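Local coordinates for general secretion pathway protein H (Vibrio cholerae, PDB 4DQ9), which forms part of the pseudopilus tip complex of the type II secretion system, which is critical for recognising and binding the proteins to be secreted, at residues D138-R142 against L153-G157. Numbering follows the deposited sequence.
Sequences DEQWR and LLAPG
Arg142 and Leu154 exchange two backbone hydrogen bonds, and they illustrate how the end of a hairpin can be extended by one arginine side chain after the regular pairing stops. Arg142 N gives to Leu154 O at 3.0 Å, and the almost straight return bond from Leu154 N to Arg142 O measures 2.8 Å. Pro156, opposite Gln140, has no N-H to give, and the next backbone bond is Gly157 N to Glu139 O, at 3.2 Å; its N-H comes in from above the carbonyl plane.

On the face shared with Leu154, the guanidinium of Arg142 gathers carbonyls from both segments. NH1 bonds to Gln140 O, which lies in the guanidinium plane, and reaches across to Ala155 O at 2.9 Å, tilted from that plane. Gly157 O receives two weak bonds, from NH2 and, as a minor third partner, from NH1. The group gets there because the chain leaves with CG between the backbone N and the carbonyl carbon (chi1 62°) and then runs extended to NE, doubling back along its own segment toward Gln140. Leu154 CB sits 3.5 Å above the guanidinium plane, over its centre.

These residues form the open end of the antiparallel hairpin of strands 141-145 and 151-154, the latter an outermost strand of its sheet, in a minor pseudopilin whose long N-terminal helix 2-27 packs on that sheet.

Apolar contact centres on Trp141, whose side chain also touches the helix. One face of the indole receives two CH-pi contacts: Pro156 CD stands 3.3 Å from the centroid of the five-membered ring, nearly on its normal, while Ala155 CA lies 3.8 Å from that of the six-membered ring. Leu153 CD1 approaches Trp141 CE3 at 4.1 Å, and both side chains touch Ala10 of the helix.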
loop_
_atom_site.group_PDB
_atom_site.type_symbol
_atom_site.label_atom_id
_atom_site.label_comp_id
_atom_site.label_asym_id
_atom_site.label_seq_id
_atom_site.Cartn_x
_atom_site.Cartn_y
_atom_site.Cartn_z
ATOM N N ASP A 138 -20.384 -2.036 18.582
ATOM C CA ASP A 138 -20.420 -0.734 19.174
ATOM C C ASP A 138 -20.156 -0.796 20.689
ATOM O O ASP A 138 -20.540 -1.733 21.357
ATOM C CB ASP A 138 -21.812 -0.112 18.886
ATOM C CG ASP A 138 -22.211 -0.265 17.403
ATOM O OD1 ASP A 138 -21.778 0.686 16.663
ATOM O OD2 ASP A 138 -22.815 -1.373 17.040
ATOM N N GLU A 139 -19.421 0.180 21.177
ATOM C CA GLU A 139 -19.178 0.366 22.589
ATOM C C GLU A 139 -18.536 -0.859 23.194
ATOM O O GLU A 139 -18.936 -1.340 24.253
ATOM C CB GLU A 139 -20.528 0.623 23.259
ATOM C CG GLU A 139 -21.129 1.996 23.009
ATOM C CD GLU A 139 -21.953 2.374 24.239
ATOM O OE1 GLU A 139 -22.989 1.693 24.549
ATOM O OE2 GLU A 139 -21.509 3.305 24.942
ATOM N N GLN A 140 -17.529 -1.421 22.516
ATOM C CA GLN A 140 -16.814 -2.655 22.985
ATOM C C GLN A 140 -15.378 -2.299 23.321
ATOM O O GLN A 140 -14.970 -1.138 23.144
ATOM C CB GLN A 140 -16.871 -3.734 21.862
ATOM C CG GLN A 140 -18.251 -4.277 21.566
ATOM C CD GLN A 140 -18.863 -5.146 22.656
ATOM O OE1 GLN A 140 -18.244 -5.445 23.652
ATOM N NE2 GLN A 140 -20.065 -5.647 22.413
ATOM N N TRP A 141 -14.585 -3.257 23.807
ATOM C CA TRP A 141 -13.140 -2.996 23.947
ATOM C C TRP A 141 -12.715 -2.635 22.524
ATOM O O TRP A 141 -13.038 -3.317 21.554
ATOM C CB TRP A 141 -12.426 -4.266 24.429
ATOM C CG TRP A 141 -12.537 -4.422 25.896
ATOM C CD1 TRP A 141 -13.333 -5.276 26.609
ATOM C CD2 TRP A 141 -11.764 -3.707 26.851
ATOM N NE1 TRP A 141 -13.122 -5.091 27.952
ATOM C CE2 TRP A 141 -12.177 -4.103 28.121
ATOM C CE3 TRP A 141 -10.781 -2.695 26.730
ATOM C CZ2 TRP A 141 -11.631 -3.542 29.262
ATOM C CZ3 TRP A 141 -10.275 -2.127 27.822
ATOM C CH2 TRP A 141 -10.690 -2.543 29.099
ATOM N N ARG A 142 -11.930 -1.586 22.445
ATOM C CA ARG A 142 -11.561 -1.020 21.140
ATOM C C ARG A 142 -10.247 -0.282 21.234
ATOM O O ARG A 142 -9.821 0.170 22.288
ATOM C CB ARG A 142 -12.653 -0.131 20.582
ATOM C CG ARG A 142 -12.983 1.012 21.322
ATOM C CD ARG A 142 -14.388 1.575 20.907
ATOM N NE ARG A 142 -14.673 2.787 21.694
ATOM C CZ ARG A 142 -15.159 2.801 22.940
ATOM N NH1 ARG A 142 -15.476 1.694 23.569
ATOM N NH2 ARG A 142 -15.392 3.967 23.568
ATOM N N LEU A 153 -6.780 3.017 23.919
ATOM C CA LEU A 153 -7.418 1.765 24.231
ATOM C C LEU A 153 -8.663 2.152 25.061
ATOM O O LEU A 153 -8.518 2.869 26.062
ATOM C CB LEU A 153 -6.518 0.946 25.097
ATOM C CG LEU A 153 -7.142 -0.339 25.641
ATOM C CD1 LEU A 153 -7.504 -1.377 24.604
ATOM C CD2 LEU A 153 -6.075 -0.834 26.535
ATOM N N LEU A 154 -9.825 1.752 24.597
ATOM C CA LEU A 154 -11.094 2.159 25.279
ATOM C C LEU A 154 -11.846 0.904 25.715
ATOM O O LEU A 154 -12.028 -0.061 24.981
ATOM C CB LEU A 154 -11.973 3.019 24.402
ATOM C CG LEU A 154 -11.329 4.285 23.846
ATOM C CD1 LEU A 154 -11.864 4.630 22.490
ATOM C CD2 LEU A 154 -11.542 5.443 24.718
ATOM N N ALA A 155 -12.303 0.974 26.982
ATOM C CA ALA A 155 -13.240 0.017 27.521
ATOM C C ALA A 155 -14.665 0.101 26.995
ATOM O O ALA A 155 -15.060 1.058 26.392
ATOM C CB ALA A 155 -13.252 0.203 29.093
ATOM N N PRO A 156 -15.432 -0.958 27.178
ATOM C CA PRO A 156 -16.810 -0.984 26.699
ATOM C C PRO A 156 -17.524 0.206 27.312
ATOM O O PRO A 156 -17.186 0.656 28.431
ATOM C CB PRO A 156 -17.348 -2.290 27.227
ATOM C CG PRO A 156 -16.165 -3.138 27.339
ATOM C CD PRO A 156 -14.980 -2.290 27.568
ATOM N N GLY A 157 -18.348 0.842 26.524
ATOM C CA GLY A 157 -18.990 2.070 27.040
ATOM C C GLY A 157 -18.234 3.254 26.478
ATOM O O GLY A 157 -17.862 3.231 25.302
#